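Local coordinates for Mgp-operon protein 3 (Mycoplasma pneumoniae, PDB 6RJ1) that probably takes part, alongside the adhesin P1, in attaching the mycoplasma to host cells, apparently through sugars on their surface, at residues N597-N606 with Y617-K625; T668-N676 with P734-E745. One frame throughout, in Å; residues are numbered along the deposited sequence.

Contact 1. Residues N597-N606 with Y617-K625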
ATOM      1  N   ASN A 597      14.404  16.541  11.062  1.00 63.97           N
ATOM      2  CA  ASN A 597      14.471  16.544  12.530  1.00 63.39           C
ATOM      3  C   ASN A 597      14.866  15.170  13.046  1.00 67.23           C
ATOM      4  O   ASN A 597      14.372  14.155  12.577  1.00 66.81           O
ATOM      5  CB  ASN A 597      13.176  17.027  13.164  1.00 63.47           C
ATOM      6  CG  ASN A 597      13.266  17.174  14.661  1.00 76.15           C
ATOM      7  OD1 ASN A 597      12.846  16.301  15.408  1.00 71.69           O
ATOM      8  ND2 ASN A 597      13.806  18.286  15.136  1.00 64.21           N
ATOM      9  N   THR A 598      15.798  15.151  13.980  1.00 64.73           N
ATOM     10  CA  THR A 598      16.442  13.962  14.540  1.00 63.72           C
ATOM     11  C   THR A 598      15.527  13.122  15.486  1.00 66.04           C
ATOM     12  O   THR A 598      15.843  11.956  15.710  1.00 65.15           O
ATOM     13  CB  THR A 598      17.755  14.447  15.154  1.00 70.90           C
ATOM     14  OG1 THR A 598      18.794  14.139  14.236  1.00 70.45           O
ATOM     15  CG2 THR A 598      18.049  13.910  16.550  1.00 73.24           C
ATOM     16  N   ALA A 599      14.402  13.673  15.988  1.00 62.70           N
ATOM     17  CA  ALA A 599      13.516  12.947  16.909  1.00 62.25           C
ATOM     18  C   ALA A 599      13.081  11.572  16.401  1.00 65.43           C
ATOM     19  O   ALA A 599      12.344  11.466  15.414  1.00 65.26           O
ATOM     20  CB  ALA A 599      12.308  13.790  17.288  1.00 62.85           C
ATOM     21  N   GLY A 600      13.608  10.539  17.059  1.00 60.11           N
ATOM     22  CA  GLY A 600      13.312   9.138  16.778  1.00 58.22           C
ATOM     23  C   GLY A 600      14.094   8.500  15.651  1.00 58.78           C
ATOM     24  O   GLY A 600      13.718   7.421  15.194  1.00 58.27           O
ATOM     25  N   LEU A 601      15.194   9.143  15.200  1.00 53.19           N
ATOM     26  CA  LEU A 601      16.033   8.667  14.102  1.00 52.23           C
ATOM     27  C   LEU A 601      16.572   7.263  14.308  1.00 57.86           C
ATOM     28  O   LEU A 601      16.432   6.418  13.416  1.00 57.64           O
ATOM     29  CB  LEU A 601      17.176   9.661  13.794  1.00 51.67           C
ATOM     30  CG  LEU A 601      18.131   9.330  12.627  1.00 55.60           C
ATOM     31  CD1 LEU A 601      17.384   9.169  11.301  1.00 55.41           C
ATOM     32  CD2 LEU A 601      19.221  10.385  12.495  1.00 56.53           C
ATOM     33  N   ASN A 602      17.184   7.017  15.478  1.00 54.39           N
ATOM     34  CA  ASN A 602      17.797   5.732  15.785  1.00 53.73           C
ATOM     35  C   ASN A 602      17.016   4.873  16.783  1.00 57.75           C
ATOM     36  O   ASN A 602      17.256   3.673  16.849  1.00 58.72           O
ATOM     37  CB  ASN A 602      19.232   5.943  16.257  1.00 52.94           C
ATOM     38  CG  ASN A 602      20.084   6.729  15.294  1.00 73.32           C
ATOM     39  OD1 ASN A 602      20.345   6.311  14.148  1.00 66.99           O
ATOM     40  ND2 ASN A 602      20.544   7.885  15.752  1.00 62.30           N
ATOM     41  N   GLY A 603      16.107   5.480  17.542  1.00 52.43           N
ATOM     42  CA  GLY A 603      15.327   4.774  18.551  1.00 51.49           C
ATOM     43  C   GLY A 603      14.203   5.604  19.126  1.00 55.79           C
ATOM     44  O   GLY A 603      13.981   6.731  18.674  1.00 54.17           O
ATOM     45  N   PRO A 604      13.475   5.081  20.138  1.00 54.06           N
ATOM     46  CA  PRO A 604      12.335   5.838  20.697  1.00 54.42           C
ATOM     47  C   PRO A 604      12.686   7.165  21.388  1.00 61.31           C
ATOM     48  O   PRO A 604      13.824   7.370  21.813  1.00 61.58           O
ATOM     49  CB  PRO A 604      11.683   4.845  21.670  1.00 55.66           C
ATOM     50  CG  PRO A 604      12.247   3.522  21.341  1.00 59.83           C
ATOM     51  CD  PRO A 604      13.609   3.760  20.778  1.00 55.44           C
ATOM     52  N   ILE A 605      11.695   8.074  21.477  1.00 59.05           N
ATOM     53  CA  ILE A 605      11.807   9.396  22.110  1.00 59.55           C
ATOM     54  C   ILE A 605      10.430   9.930  22.529  1.00 64.75           C
ATOM     55  O   ILE A 605      10.291  10.498  23.609  1.00 64.79           O
ATOM     56  CB  ILE A 605      12.621  10.428  21.248  1.00 62.82           C
ATOM     57  CG1 ILE A 605      13.071  11.655  22.094  1.00 63.10           C
ATOM     58  CG2 ILE A 605      11.885  10.849  19.955  1.00 62.00           C
ATOM     59  CD1 ILE A 605      14.326  12.329  21.645  1.00 61.24           C
ATOM     60  N   ASN A 606       9.428   9.757  21.664  1.00 62.62           N
ATOM     61  CA  ASN A 606       8.072  10.249  21.864  1.00 62.79           C
ATOM     62  C   ASN A 606       7.259   9.410  22.833  1.00 68.80           C
ATOM     63  O   ASN A 606       7.438   8.196  22.945  1.00 68.61           O
ATOM     64  CB  ASN A 606       7.349  10.421  20.519  1.00 60.96           C
ATOM     65  CG  ASN A 606       8.010  11.425  19.602  1.00 73.79           C
ATOM     66  OD1 ASN A 606       8.706  12.349  20.032  1.00 66.62           O
ATOM     67  ND2 ASN A 606       7.815  11.266  18.312  1.00 67.14           N
ATOM     68  N   TYR A 617       2.198  14.492  22.865  1.00 77.17           N
ATOM     69  CA  TYR A 617       2.686  13.134  22.639  1.00 75.36           C
ATOM     70  C   TYR A 617       4.045  13.110  21.909  1.00 74.04           C
ATOM     71  O   TYR A 617       4.544  12.042  21.576  1.00 72.43           O
ATOM     72  CB  TYR A 617       1.614  12.274  21.949  1.00 76.82           C
ATOM     73  CG  TYR A 617       0.528  11.821  22.901  1.00 79.11           C
ATOM     74  CD1 TYR A 617       0.714  10.718  23.730  1.00 81.34           C
ATOM     75  CD2 TYR A 617      -0.687  12.493  22.975  1.00 80.05           C
ATOM     76  CE1 TYR A 617      -0.284  10.291  24.604  1.00 82.46           C
ATOM     77  CE2 TYR A 617      -1.694  12.080  23.850  1.00 81.08           C
ATOM     78  CZ  TYR A 617      -1.487  10.975  24.662  1.00 89.32           C
ATOM     79  OH  TYR A 617      -2.469  10.560  25.532  1.00 90.54           O
ATOM     80  N   VAL A 618       4.662  14.291  21.730  1.00 68.99           N
ATOM     81  CA  VAL A 618       5.958  14.483  21.069  1.00 68.47           C
ATOM     82  C   VAL A 618       6.977  15.070  22.042  1.00 73.51           C
ATOM     83  O   VAL A 618       6.601  15.762  22.994  1.00 73.55           O
ATOM     84  CB  VAL A 618       5.891  15.353  19.787  1.00 71.78           C
ATOM     85  CG1 VAL A 618       6.824  14.812  18.720  1.00 71.57           C
ATOM     86  CG2 VAL A 618       4.476  15.487  19.245  1.00 71.56           C
ATOM     87  N   THR A 619       8.270  14.835  21.769  1.00 70.24           N
ATOM     88  CA  THR A 619       9.380  15.319  22.583  1.00 70.21           C
ATOM     89  C   THR A 619       9.525  16.843  22.538  1.00 74.64           C
ATOM     90  O   THR A 619       9.453  17.433  21.457  1.00 74.67           O
ATOM     91  CB  THR A 619      10.687  14.589  22.229  1.00 78.73           C
ATOM     92  OG1 THR A 619      11.728  15.067  23.078  1.00 76.37           O
ATOM     93  CG2 THR A 619      11.096  14.747  20.760  1.00 78.34           C
ATOM     94  N   PRO A 620       9.746  17.499  23.696  1.00 71.67           N
ATOM     95  CA  PRO A 620       9.936  18.960  23.681  1.00 71.32           C
ATOM     96  C   PRO A 620      11.362  19.367  23.294  1.00 76.28           C
ATOM     97  O   PRO A 620      11.595  20.537  23.014  1.00 76.53           O
ATOM     98  CB  PRO A 620       9.557  19.392  25.101  1.00 72.94           C
ATOM     99  CG  PRO A 620       9.340  18.099  25.890  1.00 77.87           C
ATOM    100  CD  PRO A 620       9.854  16.968  25.068  1.00 73.53           C
ATOM    101  N   VAL A 621      12.314  18.409  23.284  1.00 73.81           N
ATOM    102  CA  VAL A 621      13.713  18.620  22.881  1.00 73.68           C
ATOM    103  C   VAL A 621      14.156  17.558  21.857  1.00 77.24           C
ATOM    104  O   VAL A 621      13.864  16.370  22.017  1.00 76.24           O
ATOM    105  CB  VAL A 621      14.732  18.787  24.039  1.00 77.30           C
ATOM    106  CG1 VAL A 621      14.561  20.132  24.741  1.00 77.38           C
ATOM    107  CG2 VAL A 621      14.654  17.642  25.029  1.00 76.65           C
ATOM    108  N   SER A 622      14.831  18.007  20.790  1.00 73.94           N
ATOM    109  CA  SER A 622      15.332  17.176  19.693  1.00 73.73           C
ATOM    110  C   SER A 622      16.503  17.866  18.980  1.00 77.51           C
ATOM    111  O   SER A 622      16.755  19.051  19.198  1.00 76.63           O
ATOM    112  CB  SER A 622      14.212  16.872  18.696  1.00 76.87           C
ATOM    113  OG  SER A 622      13.698  18.059  18.106  1.00 85.07           O
ATOM    114  N   GLY A 623      17.197  17.114  18.136  1.00 74.73           N
ATOM    115  CA  GLY A 623      18.303  17.610  17.328  1.00 74.73           C
ATOM    116  C   GLY A 623      19.479  18.094  18.124  1.00 78.11           C
ATOM    117  O   GLY A 623      20.041  17.337  18.916  1.00 77.41           O
ATOM    118  N   MET A 624      19.844  19.362  17.914  1.00 75.59           N
ATOM    119  CA  MET A 624      20.964  20.015  18.590  1.00 75.94           C
ATOM    120  C   MET A 624      20.486  21.051  19.605  1.00 78.10           C
ATOM    121  O   MET A 624      21.190  22.023  19.881  1.00 77.79           O
ATOM    122  CB  MET A 624      21.943  20.614  17.565  1.00 78.75           C
ATOM    123  CG  MET A 624      22.658  19.572  16.738  1.00 83.25           C
ATOM    124  SD  MET A 624      23.826  18.605  17.715  1.00 88.64           S
ATOM    125  CE  MET A 624      24.197  17.284  16.551  1.00 85.71           C
ATOM    126  N   LYS A 625      19.304  20.808  20.195  1.00 73.97           N
ATOM    127  CA  LYS A 625      18.699  21.700  21.183  1.00 73.81           C
ATOM    128  C   LYS A 625      18.642  21.096  22.605  1.00 78.02           C
ATOM    129  O   LYS A 625      17.871  21.562  23.451  1.00 78.36           O
ATOM    130  CB  LYS A 625      17.323  22.171  20.703  1.00 76.68           C
ATOM    131  CG  LYS A 625      17.380  23.105  19.493  1.00 89.00           C
ATOM    132  CD  LYS A 625      15.985  23.495  19.027  1.00 97.03           C
ATOM    133  CE  LYS A 625      15.983  24.626  18.027  1.00107.84           C
ATOM    134  NZ  LYS A 625      16.545  24.205  16.722  1.00116.44           N
TER

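Contact 2. Residues T668-N676 with P734-E745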
ATOM      1  N   THR A 668       0.637   6.782  18.886  1.00 69.95           N
ATOM      2  CA  THR A 668       0.334   6.079  17.632  1.00 69.86           C
ATOM      3  C   THR A 668      -0.951   6.627  16.985  1.00 72.82           C
ATOM      4  O   THR A 668      -1.008   6.757  15.760  1.00 72.64           O
ATOM      5  CB  THR A 668       0.313   4.567  17.869  1.00 80.56           C
ATOM      6  OG1 THR A 668      -0.512   4.326  19.000  1.00 84.88           O
ATOM      7  CG2 THR A 668       1.701   4.002  18.154  1.00 79.46           C
ATOM      8  N   VAL A 669      -1.955   6.991  17.816  1.00 67.91           N
ATOM      9  CA  VAL A 669      -3.220   7.606  17.387  1.00 66.81           C
ATOM     10  C   VAL A 669      -2.905   8.992  16.791  1.00 70.09           C
ATOM     11  O   VAL A 669      -3.366   9.312  15.700  1.00 70.57           O
ATOM     12  CB  VAL A 669      -4.245   7.685  18.555  1.00 70.22           C
ATOM     13  CG1 VAL A 669      -5.463   8.521  18.185  1.00 69.83           C
ATOM     14  CG2 VAL A 669      -4.672   6.299  19.005  1.00 70.17           C
ATOM     15  N   PHE A 670      -2.086   9.785  17.494  1.00 65.64           N
ATOM     16  CA  PHE A 670      -1.662  11.118  17.072  1.00 64.93           C
ATOM     17  C   PHE A 670      -0.870  11.098  15.764  1.00 66.22           C
ATOM     18  O   PHE A 670      -1.063  11.957  14.908  1.00 66.29           O
ATOM     19  CB  PHE A 670      -0.882  11.804  18.207  1.00 66.94           C
ATOM     20  CG  PHE A 670      -1.753  12.614  19.142  1.00 68.69           C
ATOM     21  CD1 PHE A 670      -2.715  11.999  19.932  1.00 72.34           C
ATOM     22  CD2 PHE A 670      -1.626  13.995  19.214  1.00 70.99           C
ATOM     23  CE1 PHE A 670      -3.542  12.753  20.772  1.00 73.48           C
ATOM     24  CE2 PHE A 670      -2.451  14.747  20.055  1.00 73.99           C
ATOM     25  CZ  PHE A 670      -3.404  14.120  20.830  1.00 72.08           C
ATOM     26  N   ASP A 671      -0.028  10.086  15.596  1.00 61.69           N
ATOM     27  CA  ASP A 671       0.808   9.885  14.414  1.00 60.72           C
ATOM     28  C   ASP A 671       0.004   9.445  13.204  1.00 65.95           C
ATOM     29  O   ASP A 671       0.353   9.800  12.081  1.00 66.75           O
ATOM     30  CB  ASP A 671       1.893   8.847  14.716  1.00 61.54           C
ATOM     31  CG  ASP A 671       3.032   9.308  15.617  1.00 67.92           C
ATOM     32  OD1 ASP A 671       2.869  10.331  16.321  1.00 67.42           O
ATOM     33  OD2 ASP A 671       4.080   8.650  15.615  1.00 75.36           O
ATOM     34  N   ALA A 672      -1.039   8.640  13.413  1.00 62.03           N
ATOM     35  CA  ALA A 672      -1.851   8.132  12.317  1.00 61.08           C
ATOM     36  C   ALA A 672      -2.896   9.129  11.867  1.00 65.65           C
ATOM     37  O   ALA A 672      -3.263   9.139  10.697  1.00 66.54           O
ATOM     38  CB  ALA A 672      -2.513   6.834  12.727  1.00 61.71           C
ATOM     39  N   LEU A 673      -3.380   9.969  12.791  1.00 60.95           N
ATOM     40  CA  LEU A 673      -4.426  10.943  12.522  1.00 59.25           C
ATOM     41  C   LEU A 673      -3.901  12.362  12.247  1.00 61.92           C
ATOM     42  O   LEU A 673      -4.691  13.252  11.919  1.00 61.58           O
ATOM     43  CB  LEU A 673      -5.434  10.915  13.680  1.00 59.21           C
ATOM     44  CG  LEU A 673      -6.569   9.879  13.619  1.00 63.76           C
ATOM     45  CD1 LEU A 673      -6.059   8.448  13.753  1.00 63.89           C
ATOM     46  CD2 LEU A 673      -7.576  10.130  14.714  1.00 66.01           C
ATOM     47  N   GLY A 674      -2.581  12.539  12.327  1.00 58.54           N
ATOM     48  CA  GLY A 674      -1.900  13.806  12.074  1.00 58.62           C
ATOM     49  C   GLY A 674      -2.288  14.900  13.039  1.00 63.64           C
ATOM     50  O   GLY A 674      -2.629  16.008  12.614  1.00 63.96           O
ATOM     51  N   LEU A 675      -2.246  14.582  14.343  1.00 59.73           N
ATOM     52  CA  LEU A 675      -2.665  15.474  15.410  1.00 60.06           C
ATOM     53  C   LEU A 675      -1.507  16.117  16.196  1.00 66.26           C
ATOM     54  O   LEU A 675      -1.745  16.850  17.158  1.00 66.61           O
ATOM     55  CB  LEU A 675      -3.629  14.718  16.341  1.00 60.09           C
ATOM     56  CG  LEU A 675      -4.991  14.365  15.752  1.00 64.06           C
ATOM     57  CD1 LEU A 675      -5.614  13.214  16.499  1.00 64.13           C
ATOM     58  CD2 LEU A 675      -5.922  15.559  15.778  1.00 65.98           C
ATOM     59  N   ASN A 676      -0.267  15.876  15.771  1.00 63.72           N
ATOM     60  CA  ASN A 676       0.906  16.454  16.413  1.00 63.40           C
ATOM     61  C   ASN A 676       1.232  17.791  15.751  1.00 69.03           C
ATOM     62  O   ASN A 676       1.518  17.847  14.554  1.00 67.79           O
ATOM     63  CB  ASN A 676       2.095  15.484  16.373  1.00 60.59           C
ATOM     64  CG  ASN A 676       1.843  14.174  17.079  1.00 70.13           C
ATOM     65  OD1 ASN A 676       1.578  14.133  18.284  1.00 69.60           O
ATOM     66  ND2 ASN A 676       1.924  13.073  16.348  1.00 54.54           N
ATOM     67  N   PRO A 734      -1.403  11.320   6.704  1.00 53.74           N
ATOM     68  CA  PRO A 734      -2.237  10.619   7.690  1.00 54.22           C
ATOM     69  C   PRO A 734      -3.716  10.586   7.323  1.00 62.58           C
ATOM     70  O   PRO A 734      -4.128  11.360   6.467  1.00 63.18           O
ATOM     71  CB  PRO A 734      -2.010  11.444   8.961  1.00 55.10           C
ATOM     72  CG  PRO A 734      -1.767  12.809   8.467  1.00 58.65           C
ATOM     73  CD  PRO A 734      -1.011  12.660   7.190  1.00 54.46           C
ATOM     74  N   VAL A 735      -4.526   9.731   7.994  1.00 62.58           N
ATOM     75  CA  VAL A 735      -5.985   9.713   7.788  1.00 64.32           C
ATOM     76  C   VAL A 735      -6.586  10.990   8.392  1.00 71.62           C
ATOM     77  O   VAL A 735      -6.036  11.498   9.380  1.00 72.13           O
ATOM     78  CB  VAL A 735      -6.726   8.480   8.372  1.00 68.72           C
ATOM     79  CG1 VAL A 735      -6.715   7.317   7.405  1.00 68.97           C
ATOM     80  CG2 VAL A 735      -6.220   8.079   9.751  1.00 68.57           C
ATOM     81  N   PRO A 736      -7.723  11.511   7.881  1.00 68.66           N
ATOM     82  CA  PRO A 736      -8.326  12.679   8.527  1.00 68.52           C
ATOM     83  C   PRO A 736      -8.709  12.328   9.962  1.00 73.50           C
ATOM     84  O   PRO A 736      -9.295  11.274  10.204  1.00 72.97           O
ATOM     85  CB  PRO A 736      -9.568  12.949   7.672  1.00 69.87           C
ATOM     86  CG  PRO A 736      -9.309  12.283   6.397  1.00 73.75           C
ATOM     87  CD  PRO A 736      -8.545  11.060   6.743  1.00 69.73           C
ATOM     88  N   TYR A 737      -8.315  13.176  10.916  1.00 70.84           N
ATOM     89  CA  TYR A 737      -8.633  12.986  12.333  1.00 70.80           C
ATOM     90  C   TYR A 737     -10.140  13.022  12.541  1.00 73.06           C
ATOM     91  O   TYR A 737     -10.652  12.331  13.418  1.00 72.54           O
ATOM     92  CB  TYR A 737      -7.945  14.052  13.206  1.00 72.34           C
ATOM     93  CG  TYR A 737      -8.194  15.479  12.767  1.00 75.66           C
ATOM     94  CD1 TYR A 737      -9.302  16.191  13.229  1.00 77.75           C
ATOM     95  CD2 TYR A 737      -7.319  16.125  11.899  1.00 77.08           C
ATOM     96  CE1 TYR A 737      -9.552  17.495  12.809  1.00 77.92           C
ATOM     97  CE2 TYR A 737      -7.553  17.436  11.481  1.00 78.53           C
ATOM     98  CZ  TYR A 737      -8.670  18.117  11.942  1.00 87.11           C
ATOM     99  OH  TYR A 737      -8.908  19.407  11.534  1.00 91.04           O
ATOM    100  N   TYR A 738     -10.845  13.805  11.701  1.00 68.74           N
ATOM    101  CA  TYR A 738     -12.296  13.992  11.757  1.00 68.06           C
ATOM    102  C   TYR A 738     -13.072  12.763  11.245  1.00 72.16           C
ATOM    103  O   TYR A 738     -14.303  12.775  11.264  1.00 71.84           O
ATOM    104  CB  TYR A 738     -12.733  15.304  11.066  1.00 68.17           C
ATOM    105  CG  TYR A 738     -12.259  15.471   9.637  1.00 69.21           C
ATOM    106  CD1 TYR A 738     -12.973  14.922   8.575  1.00 70.29           C
ATOM    107  CD2 TYR A 738     -11.129  16.229   9.341  1.00 70.38           C
ATOM    108  CE1 TYR A 738     -12.554  15.090   7.258  1.00 69.89           C
ATOM    109  CE2 TYR A 738     -10.704  16.407   8.024  1.00 71.30           C
ATOM    110  CZ  TYR A 738     -11.429  15.849   6.986  1.00 78.28           C
ATOM    111  OH  TYR A 738     -11.003  15.996   5.687  1.00 82.02           O
ATOM    112  N   TYR A 739     -12.357  11.695  10.844  1.00 68.73           N
ATOM    113  CA  TYR A 739     -12.951  10.422  10.440  1.00 69.08           C
ATOM    114  C   TYR A 739     -13.222   9.608  11.703  1.00 74.49           C
ATOM    115  O   TYR A 739     -13.907   8.586  11.657  1.00 74.15           O
ATOM    116  CB  TYR A 739     -12.013   9.658   9.479  1.00 70.57           C
ATOM    117  CG  TYR A 739     -12.279   9.918   8.012  1.00 72.15           C
ATOM    118  CD1 TYR A 739     -12.882  11.100   7.589  1.00 73.88           C
ATOM    119  CD2 TYR A 739     -11.914   8.990   7.045  1.00 73.08           C
ATOM    120  CE1 TYR A 739     -13.132  11.343   6.243  1.00 73.73           C
ATOM    121  CE2 TYR A 739     -12.163   9.223   5.691  1.00 74.25           C
ATOM    122  CZ  TYR A 739     -12.771  10.404   5.296  1.00 79.38           C
ATOM    123  OH  TYR A 739     -13.031  10.652   3.975  1.00 79.27           O
ATOM    124  N   SER A 740     -12.672  10.079  12.835  1.00 72.68           N
ATOM    125  CA  SER A 740     -12.828   9.500  14.163  1.00 73.03           C
ATOM    126  C   SER A 740     -13.771  10.378  14.972  1.00 80.62           C
ATOM    127  O   SER A 740     -13.641  11.607  14.961  1.00 80.19           O
ATOM    128  CB  SER A 740     -11.481   9.391  14.869  1.00 74.16           C
ATOM    129  OG  SER A 740     -10.669   8.394  14.278  1.00 78.46           O
ATOM    130  N   ALA A 741     -14.724   9.745  15.668  1.00 80.42           N
ATOM    131  CA  ALA A 741     -15.717  10.438  16.489  1.00 81.59           C
ATOM    132  C   ALA A 741     -15.098  11.112  17.704  1.00 88.85           C
ATOM    133  O   ALA A 741     -15.436  12.255  17.992  1.00 88.50           O
ATOM    134  CB  ALA A 741     -16.810   9.471  16.922  1.00 82.23           C
ATOM    135  N   ASN A 742     -14.179  10.420  18.396  1.00 88.77           N
ATOM    136  CA  ASN A 742     -13.541  10.909  19.619  1.00 90.38           C
ATOM    137  C   ASN A 742     -12.050  11.224  19.431  1.00 99.36           C
ATOM    138  O   ASN A 742     -11.226  10.816  20.262  1.00 99.74           O
ATOM    139  CB  ASN A 742     -13.761   9.890  20.768  1.00 89.61           C
ATOM    140  CG  ASN A 742     -13.139   8.515  20.531  1.00100.40           C
ATOM    141  OD1 ASN A 742     -12.816   8.119  19.395  1.00 80.93           O
ATOM    142  ND2 ASN A 742     -12.951   7.760  21.606  1.00 91.73           N
ATOM    143  N   PHE A 743     -11.694  11.954  18.351  1.00 98.94           N
ATOM    144  CA  PHE A 743     -10.291  12.310  18.102  1.00100.02           C
ATOM    145  C   PHE A 743      -9.725  13.173  19.246  1.00108.41           C
ATOM    146  O   PHE A 743     -10.401  14.104  19.703  1.00108.24           O
ATOM    147  CB  PHE A 743     -10.075  12.950  16.721  1.00101.41           C
ATOM    148  CG  PHE A 743     -10.745  14.285  16.490  1.00102.69           C
ATOM    149  CD1 PHE A 743     -10.066  15.474  16.741  1.00105.31           C
ATOM    150  CD2 PHE A 743     -12.031  14.355  15.969  1.00104.81           C
ATOM    151  CE1 PHE A 743     -10.677  16.707  16.514  1.00106.21           C
ATOM    152  CE2 PHE A 743     -12.640  15.588  15.733  1.00107.70           C
ATOM    153  CZ  PHE A 743     -11.959  16.756  16.008  1.00105.90           C
ATOM    154  N   PRO A 744      -8.537  12.824  19.785  1.00107.76           N
ATOM    155  CA  PRO A 744      -7.994  13.602  20.909  1.00108.75           C
ATOM    156  C   PRO A 744      -7.325  14.916  20.499  1.00115.18           C
ATOM    157  O   PRO A 744      -7.158  15.186  19.309  1.00114.92           O
ATOM    158  CB  PRO A 744      -7.022  12.621  21.587  1.00110.39           C
ATOM    159  CG  PRO A 744      -6.914  11.432  20.671  1.00114.26           C
ATOM    160  CD  PRO A 744      -7.624  11.734  19.400  1.00109.56           C
ATOM    161  N   GLU A 745      -6.970  15.746  21.492  1.00113.47           N
ATOM    162  CA  GLU A 745      -6.309  17.030  21.267  1.00114.13           C
ATOM    163  C   GLU A 745      -5.340  17.347  22.391  1.00119.57           C
ATOM    164  O   GLU A 745      -5.703  17.238  23.562  1.00119.19           O
ATOM    165  CB  GLU A 745      -7.312  18.178  21.006  1.00115.70           C
ATOM    166  CG  GLU A 745      -8.688  18.024  21.646  1.00127.10           C
ATOM    167  CD  GLU A 745      -9.829  18.717  20.920  1.00143.51           C
ATOM    168  OE1 GLU A 745     -10.629  19.407  21.594  1.00139.03           O
ATOM    169  OE2 GLU A 745      -9.927  18.567  19.680  1.00130.59           O
TER
HETATM  170  O   HOH W   1      -5.569  14.378   9.590  1.00 60.82           O

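Contact 1. Residues N597-N606 with Y617-K625
Ser622 OG is gripped by two partners: Asn597 ND2 donates to it at 3.0 Å, and Asp586 OD1 is the second. The serine oxygen lies exactly in the amide plane of Asn597, and the bond is fairly straight, with 159° at the hydrogen. The other end of that amide turns back on its own segment: Asn597 OD1 takes Ala599 N in an Asx turn, 3.1 Å away, and it also accepts from Gly584 N, which lies outside the segment. Held at both ends, the amide can hardly flip. Farther along, Asn606 OD1 receives Thr619 N at 3.1 Å, the donor standing above the carbonyl plane, 38° out of it. Ser580 OG and Thr582 O occupy Asn606 ND2.

Between these two polar joints lies an apolar patch. Thr619 has OG1 anti to its N (chi1 -178°), which takes the hydroxyl to Val621 O, 2.7 Å away, and turns CG2 toward Ala599 CB at 3.8 Å. Ile605 lays CG1 against Thr619 CB, also at 3.8 Å. Threonine serves well here, pairing its hydroxyl within segment 617-625 and offering a methyl across. At the far end, Thr598 CG2 rests on Gly623 N (3.7 Å). Gly623, with positive phi, takes the second position of the type II' turn from Ser622 to Lys625, a place that suits glycine. With no regular secondary structure on either side, the two loops are joined across by two asparagine side chains, one bonded to a serine hydroxyl and one to a backbone N-H, with a small apolar patch between them.

Contact 2. Residues T668-N676 with P734-E745
Ala672 O receives Val735 N at 3.0 Å, the donor lying nearly along the axis of the carbonyl, and Gln692 NE2 is a second donor to the same oxygen. Around this bond the contact is close. Pro734 lays its ring on the turn that follows the helix, with CG 3.7 Å from Gly674 CA. Glycine suits that place twice over, since its phi is positive and it has no side chain to stand between backbone and proline. Leu673 fills the middle: its CB faces Tyr737 CB at 4.0 Å, CD1 crosses toward Val735 CG2, and CD2 reaches Ser740 OG at 3.6 Å, a hydroxyl paired with Ser774 OG. A branched aliphatic chain can address all three neighbours at once. Pro744 extends the tight packing: Leu675 CD1 meets Pro744 CD across a right-angled crossing, and Phe670 slides past the same proline, its CE1 3.6 Å from Pro744 CB. Water 1 donates to Leu673 O at 2.7 Å and accepts from Tyr737 N, a bridge that supplements the direct bond between Val735 and Ala672.

The contact is looser on its more exposed side. Tyr737 CG sits between its N and carbonyl carbon (chi1 52°), a torsion that swings the ring away from segment 668-676 while CB stays 3.6 Å from Leu675 CD2. At the margin Phe743 only brushes the two leucines, and exposed Glu745 is poorly ordered.

The loop leaving strand 723-732 thus wraps the C-terminal part of helix 666-673, where Tyr732 OH bonds Asp671 O. On its other flank, Pro736 and Tyr738 touch Tyr836 and Pro838 of strand 834-838.

How the contacts relate
The two contacts follow one another along the chain, contact 1 closing before contact 2 opens, with their centres about 20 Å apart on the same side of the chain's centre. They meet directly: the rings of Tyr617 and Phe670 touch with planes at about 45°, and Val618 packs on Asn676. Ser580 is a shared partner, bonded to Asn606 in contact 1 and Asp671 in contact 2. Contact 1 pairs two loops, whereas contact 2 packs a loop on helix 666-673; that helix is touched by both, since Asn606 and Tyr617 reach its Val667. Strands 650-654 and 723-732, which come between and after these segments in sequence, belong to one mixed sheet of this adhesin.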